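Local coordinates for protein multicopper oxidase (Pseudomonas thermotolerans, PDB 6VOW) that probably works as a laccase-type multicopper oxidase, taking electrons from organic substrates at one copper and reducing dioxygen to water at a cluster of three, at residues T91-H96 with F121-K126; Y135-S140 with R147-P152. All blocks are in the same frame, centred on the assembly; numbering follows the deposited sequence.

In the fold
Both contacts lie in the first cupredoxin-like domain and follow one another along the chain, neither enclosing nor crossing the other. After strand 78-85, contact 1 pairs 91-96 with 121-126 and so closes a loop of 24 residues, almost all without regular structure; it joins edge strands of two different sheets. The next strand, 131-136, leads into contact 2, whose shorter connection is the helix 141-146 and which lies within a single sheet. The two centres are about 11 Å apart. They meet where strand 94-96 lies beside 131-136: H94 N is 2.7 Å from H136 O, a probable hydrogen bond. Histidines from both reach the Cu-O-Cu group.

Contact 1. Residues T91-H96 with F121-K126; sequences TTIHWH and FDYVFK. With CU (copper (II) ion), chain C; C2O (Cu-O-Cu linkage), chain B.
I93 and Y123 face each other with their CA atoms 8.4 Å apart, too far for strand pairing: 91-96 ends in an edge strand of one sheet, and 121-126 is the edge of the sheet packed against it, so side chains bridge the gap. Y123 and F125, two residues apart, both point across. The single hydrogen bond between the segments runs from I93 N to Y123 OH, 3.0 Å with 153° at the hydrogen; the stronger polar partner of that hydroxyl is Q112, through a hydrogen bond with its NE2. With CG anti to its carbonyl carbon, W95 sends its indole edge onto the Y123 ring, an edge-to-face pair with planes at 67°, and NE1 leads, 3.3 Å from Y123 CD1. F125 in turn brings its ring edge over a face of W95 (planes at 54°), with CZ 3.7 Å from W95 CG, while I93 CG2 covers the opposite indole face. I93 CB lies 3.8 Å from Y123 CE2. A leucine in place of Y123 would probably leave I93 N without its acceptor and the W95 edge without an aromatic face. H94 turns the other way: its NE2 binds a copper ion at 2.0 Å, shared with H391, and H96 ND1 binds CU2 of the Cu-O-Cu group at 2.1 Å. The segment thus separates two chemistries, aromatic packing toward the opposing sheet and copper ligation on the side H94 faces.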
loop_
_atom_site.group_PDB
_atom_site.type_symbol
_atom_site.label_atom_id
_atom_site.label_comp_id
_atom_site.label_asym_id
_atom_site.label_seq_id
_atom_site.Cartn_x
_atom_site.Cartn_y
_atom_site.Cartn_z
ATOM N N THR A 91 -6.756 -7.465 -16.738
ATOM C CA THR A 91 -6.319 -6.818 -15.502
ATOM C C THR A 91 -7.513 -6.833 -14.557
ATOM O O THR A 91 -8.614 -7.183 -14.938
ATOM C CB THR A 91 -5.666 -5.438 -15.819
ATOM O OG1 THR A 91 -5.058 -4.838 -14.670
ATOM C CG2 THR A 91 -6.633 -4.528 -16.451
ATOM N N THR A 92 -7.256 -6.581 -13.306
ATOM C CA THR A 92 -8.291 -6.346 -12.351
ATOM C C THR A 92 -7.791 -5.088 -11.593
ATOM O O THR A 92 -6.713 -4.543 -11.897
ATOM C CB THR A 92 -8.384 -7.462 -11.316
ATOM O OG1 THR A 92 -7.150 -7.498 -10.577
ATOM C CG2 THR A 92 -8.762 -8.851 -11.938
ATOM N N ILE A 93 -8.595 -4.664 -10.620
ATOM C CA ILE A 93 -8.199 -3.597 -9.668
ATOM C C ILE A 93 -8.474 -4.152 -8.341
ATOM O O ILE A 93 -9.598 -4.554 -8.050
ATOM C CB ILE A 93 -8.942 -2.244 -9.820
ATOM C CG1 ILE A 93 -8.528 -1.633 -11.146
ATOM C CG2 ILE A 93 -8.468 -1.249 -8.734
ATOM C CD1 ILE A 93 -9.295 -0.358 -11.527
ATOM N N HIS A 94 -7.400 -4.309 -7.584
ATOM C CA HIS A 94 -7.519 -4.685 -6.195
ATOM C C HIS A 94 -7.363 -3.449 -5.330
ATOM O O HIS A 94 -6.543 -2.612 -5.633
ATOM C CB HIS A 94 -6.455 -5.722 -5.846
ATOM C CG HIS A 94 -6.269 -5.904 -4.372
ATOM N ND1 HIS A 94 -7.182 -6.548 -3.561
ATOM C CD2 HIS A 94 -5.240 -5.553 -3.575
ATOM C CE1 HIS A 94 -6.756 -6.507 -2.304
ATOM N NE2 HIS A 94 -5.569 -5.941 -2.304
ATOM N N TRP A 95 -8.166 -3.338 -4.279
ATOM C CA TRP A 95 -8.324 -2.064 -3.535
ATOM C C TRP A 95 -7.678 -2.346 -2.205
ATOM O O TRP A 95 -8.296 -2.950 -1.244
ATOM C CB TRP A 95 -9.768 -1.637 -3.414
ATOM C CG TRP A 95 -10.404 -1.540 -4.715
ATOM C CD1 TRP A 95 -11.062 -2.519 -5.368
ATOM C CD2 TRP A 95 -10.450 -0.387 -5.564
ATOM N NE1 TRP A 95 -11.495 -2.069 -6.584
ATOM C CE2 TRP A 95 -11.157 -0.759 -6.735
ATOM C CE3 TRP A 95 -9.951 0.917 -5.465
ATOM C CZ2 TRP A 95 -11.375 0.135 -7.809
ATOM C CZ3 TRP A 95 -10.201 1.834 -6.531
ATOM C CH2 TRP A 95 -10.879 1.427 -7.691
ATOM N N HIS A 96 -6.371 -2.016 -2.225
ATOM C CA HIS A 96 -5.404 -2.430 -1.170
ATOM C C HIS A 96 -5.788 -1.766 0.116
ATOM O O HIS A 96 -5.675 -0.550 0.246
ATOM C CB HIS A 96 -3.929 -2.070 -1.548
ATOM C CG HIS A 96 -2.923 -2.519 -0.510
ATOM N ND1 HIS A 96 -1.912 -3.419 -0.764
ATOM C CD2 HIS A 96 -2.809 -2.211 0.804
ATOM C CE1 HIS A 96 -1.190 -3.603 0.321
ATOM N NE2 HIS A 96 -1.738 -2.899 1.295
ATOM N N PHE A 121 -15.572 -3.232 -15.512
ATOM C CA PHE A 121 -16.035 -3.931 -14.307
ATOM C C PHE A 121 -16.380 -2.776 -13.368
ATOM O O PHE A 121 -15.711 -1.703 -13.356
ATOM C CB PHE A 121 -14.968 -4.866 -13.686
ATOM C CG PHE A 121 -15.486 -5.742 -12.586
ATOM C CD1 PHE A 121 -15.441 -5.320 -11.251
ATOM C CD2 PHE A 121 -16.034 -7.034 -12.869
ATOM C CE1 PHE A 121 -15.877 -6.161 -10.219
ATOM C CE2 PHE A 121 -16.489 -7.874 -11.826
ATOM C CZ PHE A 121 -16.403 -7.438 -10.502
ATOM N N ASP A 122 -17.489 -2.956 -12.677
ATOM C CA ASP A 122 -17.986 -1.926 -11.783
ATOM C C ASP A 122 -17.643 -2.359 -10.390
ATOM O O ASP A 122 -18.279 -3.291 -9.858
ATOM C CB ASP A 122 -19.461 -1.810 -11.949
ATOM C CG ASP A 122 -19.872 -0.910 -13.085
ATOM O OD1 ASP A 122 -19.199 0.080 -13.382
ATOM O OD2 ASP A 122 -20.939 -1.153 -13.656
ATOM N N TYR A 123 -16.648 -1.674 -9.797
ATOM C CA TYR A 123 -16.293 -1.929 -8.389
ATOM C C TYR A 123 -17.142 -0.988 -7.591
ATOM O O TYR A 123 -16.995 0.194 -7.732
ATOM C CB TYR A 123 -14.790 -1.737 -8.055
ATOM C CG TYR A 123 -13.887 -2.703 -8.831
ATOM C CD1 TYR A 123 -13.580 -3.939 -8.339
ATOM C CD2 TYR A 123 -13.328 -2.333 -10.040
ATOM C CE1 TYR A 123 -12.773 -4.822 -9.036
ATOM C CE2 TYR A 123 -12.512 -3.194 -10.755
ATOM C CZ TYR A 123 -12.249 -4.435 -10.255
ATOM O OH TYR A 123 -11.490 -5.250 -10.998
ATOM N N VAL A 124 -18.042 -1.522 -6.775
ATOM C CA VAL A 124 -18.854 -0.765 -5.814
ATOM C C VAL A 124 -18.674 -1.320 -4.429
ATOM O O VAL A 124 -18.946 -2.527 -4.199
ATOM C CB VAL A 124 -20.417 -0.900 -6.009
ATOM C CG1 VAL A 124 -21.083 0.430 -5.722
ATOM C CG2 VAL A 124 -20.812 -1.429 -7.355
ATOM N N PHE A 125 -18.283 -0.481 -3.481
ATOM C CA PHE A 125 -18.210 -0.983 -2.094
ATOM C C PHE A 125 -18.223 0.232 -1.195
ATOM O O PHE A 125 -17.991 1.379 -1.651
ATOM C CB PHE A 125 -16.942 -1.799 -1.871
ATOM C CG PHE A 125 -15.700 -1.097 -2.379
ATOM C CD1 PHE A 125 -15.286 -1.226 -3.708
ATOM C CD2 PHE A 125 -14.927 -0.247 -1.544
ATOM C CE1 PHE A 125 -14.131 -0.574 -4.161
ATOM C CE2 PHE A 125 -13.764 0.371 -2.028
ATOM C CZ PHE A 125 -13.379 0.185 -3.326
ATOM N N LYS A 126 -18.620 0.005 0.035
ATOM C CA LYS A 126 -18.597 1.058 1.030
ATOM C C LYS A 126 -17.175 1.043 1.592
ATOM O O LYS A 126 -16.573 -0.025 1.803
ATOM C CB LYS A 126 -19.631 0.794 2.170
ATOM C CG LYS A 126 -21.095 0.690 1.779
ATOM C CD LYS A 126 -21.995 0.417 3.003
ATOM C CE LYS A 126 -22.256 1.674 3.818
ATOM N NZ LYS A 126 -22.934 2.724 2.998
HETATM CU CU CU C . -4.382 -6.176 -0.709
HETATM CU CU2 C2O B . -1.635 -4.314 -2.623
HETATM CU CU3 C2O B . -2.652 -8.791 -2.888
HETATM O O1 C2O B . -2.053 -6.583 -2.627
#

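Contact 2. Residues Y135-S140 with R147-P152; sequences YHPHES and RGLVGP. With C2O (Cu-O-Cu linkage), chain B.
An antiparallel hydrogen-bonded pair, Y135 with G151, joins two inner strands of a cupredoxin-like sheet where 131-136 runs out into the trinuclear copper site. The touching parts run 165° apart in direction, and both bonds of the pair are present: Y135 N to G151 O at 3.1 Å and G151 N to Y135 O at 3.0 Å. The Y135 ring folds back over its partner, because its CG sits between the backbone N and the carbonyl carbon. G151 CA lies over the ring face as a CH-pi contact, 3.8 Å from the ring centroid and 26° off the normal, while P152 O meets the ring edge in plane. Glycine makes this possible, since a beta carbon on G151 would fall only 2.3 Å from Y135 CZ. The phenol hydroxyl reaches past the contact to hydrogen-bond with V69 O. Before strand 151-156, the chain leaves helix 141-146 through a Schellman motif at G148, then makes an inverse gamma turn centred on L149. The L149 side chain crosses that of P137 at about a right angle, with L149 CB packed on P137 CG and CD. The contact buries L149 O, which has no hydrogen-bond partner in the model and lies 3.0 Å from P137 CD. Beyond the pair, the first segment supplies two ligands: H136 NE2 binds CU2 of the Cu-O-Cu group at 2.0 Å, with H96 and H440, and H138 NE2 binds its CU3 at 2.2 Å, with H393 and H438. The rotation of the H136 ring is fixed from its other nitrogen, as ND1 donates nearly in the ring plane to P137 O, 2.6 Å away with 162° at the hydrogen.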
loop_
_atom_site.group_PDB
_atom_site.type_symbol
_atom_site.label_atom_id
_atom_site.label_comp_id
_atom_site.label_asym_id
_atom_site.label_seq_id
_atom_site.Cartn_x
_atom_site.Cartn_y
_atom_site.Cartn_z
ATOM N N TYR A 135 -4.655 1.263 -4.868
ATOM C CA TYR A 135 -5.222 0.303 -5.787
ATOM C C TYR A 135 -4.222 -0.062 -6.871
ATOM O O TYR A 135 -3.436 0.772 -7.358
ATOM C CB TYR A 135 -6.512 0.912 -6.384
ATOM C CG TYR A 135 -6.321 2.142 -7.242
ATOM C CD1 TYR A 135 -6.221 2.009 -8.603
ATOM C CD2 TYR A 135 -6.320 3.422 -6.709
ATOM C CE1 TYR A 135 -6.058 3.088 -9.441
ATOM C CE2 TYR A 135 -6.187 4.532 -7.559
ATOM C CZ TYR A 135 -6.052 4.317 -8.939
ATOM O OH TYR A 135 -5.876 5.308 -9.845
ATOM N N HIS A 136 -4.345 -1.286 -7.313
ATOM C CA HIS A 136 -3.430 -1.799 -8.303
ATOM C C HIS A 136 -3.959 -3.116 -8.793
ATOM O O HIS A 136 -4.868 -3.632 -8.221
ATOM C CB HIS A 136 -2.042 -2.012 -7.666
ATOM C CG HIS A 136 -2.060 -2.951 -6.516
ATOM N ND1 HIS A 136 -2.116 -4.320 -6.655
ATOM C CD2 HIS A 136 -2.047 -2.704 -5.191
ATOM C CE1 HIS A 136 -2.124 -4.883 -5.453
ATOM N NE2 HIS A 136 -2.059 -3.914 -4.544
ATOM N N PRO A 137 -3.398 -3.639 -9.879
ATOM C CA PRO A 137 -3.885 -4.920 -10.386
ATOM C C PRO A 137 -3.484 -5.994 -9.527
ATOM O O PRO A 137 -2.595 -5.816 -8.696
ATOM C CB PRO A 137 -3.183 -5.069 -11.744
ATOM C CG PRO A 137 -2.938 -3.669 -12.139
ATOM C CD PRO A 137 -2.605 -2.945 -10.895
ATOM N N HIS A 138 -4.159 -7.113 -9.714
ATOM C CA HIS A 138 -3.745 -8.351 -9.109
ATOM C C HIS A 138 -3.595 -9.467 -10.149
ATOM O O HIS A 138 -3.871 -10.602 -9.874
ATOM C CB HIS A 138 -4.738 -8.729 -8.066
ATOM C CG HIS A 138 -4.091 -9.198 -6.846
ATOM N ND1 HIS A 138 -3.566 -10.462 -6.754
ATOM C CD2 HIS A 138 -3.745 -8.544 -5.722
ATOM C CE1 HIS A 138 -2.988 -10.603 -5.580
ATOM N NE2 HIS A 138 -3.107 -9.464 -4.936
ATOM N N GLU A 139 -3.137 -9.079 -11.331
ATOM C CA GLU A 139 -3.014 -9.924 -12.483
ATOM C C GLU A 139 -1.765 -9.416 -13.143
ATOM O O GLU A 139 -1.649 -8.214 -13.302
ATOM C CB GLU A 139 -4.213 -9.763 -13.443
ATOM C CG GLU A 139 -4.112 -10.583 -14.752
ATOM C CD GLU A 139 -4.942 -11.880 -14.824
ATOM O OE1 GLU A 139 -5.395 -12.255 -15.944
ATOM O OE2 GLU A 139 -5.121 -12.553 -13.795
ATOM N N SER A 140 -0.842 -10.296 -13.534
ATOM C CA SER A 140 0.402 -9.870 -14.211
ATOM C C SER A 140 1.068 -8.756 -13.410
ATOM O O SER A 140 1.450 -7.737 -13.936
ATOM C CB SER A 140 0.102 -9.361 -15.656
ATOM O OG SER A 140 -0.677 -10.279 -16.413
ATOM N N ARG A 147 4.829 -1.308 -14.646
ATOM C CA ARG A 147 4.690 -0.318 -15.698
ATOM C C ARG A 147 3.904 0.912 -15.338
ATOM O O ARG A 147 3.734 1.773 -16.169
ATOM C CB ARG A 147 4.028 -0.948 -16.924
ATOM C CG ARG A 147 5.037 -1.475 -17.905
ATOM C CD ARG A 147 4.542 -1.422 -19.348
ATOM N NE ARG A 147 5.186 -2.540 -20.008
ATOM C CZ ARG A 147 4.858 -3.803 -19.770
ATOM N NH1 ARG A 147 3.864 -4.121 -18.924
ATOM N NH2 ARG A 147 5.561 -4.734 -20.322
ATOM N N GLY A 148 3.378 1.003 -14.139
ATOM C CA GLY A 148 2.689 2.215 -13.793
ATOM C C GLY A 148 1.330 2.019 -13.206
ATOM O O GLY A 148 0.780 2.984 -12.793
ATOM N N LEU A 149 0.787 0.811 -13.187
ATOM C CA LEU A 149 -0.601 0.617 -12.751
ATOM C C LEU A 149 -0.670 0.546 -11.278
ATOM O O LEU A 149 -0.833 -0.526 -10.735
ATOM C CB LEU A 149 -1.271 -0.612 -13.412
ATOM C CG LEU A 149 -1.464 -0.369 -14.905
ATOM C CD1 LEU A 149 -1.557 -1.709 -15.603
ATOM C CD2 LEU A 149 -2.599 0.556 -15.330
ATOM N N VAL A 150 -0.614 1.748 -10.662
ATOM C CA VAL A 150 -0.741 1.949 -9.254
ATOM C C VAL A 150 -1.308 3.324 -8.995
ATOM O O VAL A 150 -0.967 4.306 -9.722
ATOM C CB VAL A 150 0.568 1.858 -8.495
ATOM C CG1 VAL A 150 1.183 0.518 -8.591
ATOM C CG2 VAL A 150 1.521 2.912 -8.872
ATOM N N GLY A 151 -2.147 3.417 -7.987
ATOM C CA GLY A 151 -2.694 4.753 -7.651
ATOM C C GLY A 151 -3.043 4.903 -6.189
ATOM O O GLY A 151 -3.276 3.909 -5.511
ATOM N N PRO A 152 -3.136 6.135 -5.690
ATOM C CA PRO A 152 -3.615 6.388 -4.330
ATOM C C PRO A 152 -5.156 6.441 -4.237
ATOM O O PRO A 152 -5.799 6.989 -5.175
ATOM C CB PRO A 152 -3.008 7.787 -3.991
ATOM C CG PRO A 152 -2.673 8.415 -5.265
ATOM C CD PRO A 152 -2.914 7.385 -6.389
HETATM CU CU2 C2O B . -1.635 -4.314 -2.623
HETATM CU CU3 C2O B . -2.652 -8.791 -2.888
HETATM O O1 C2O B . -2.053 -6.583 -2.627
#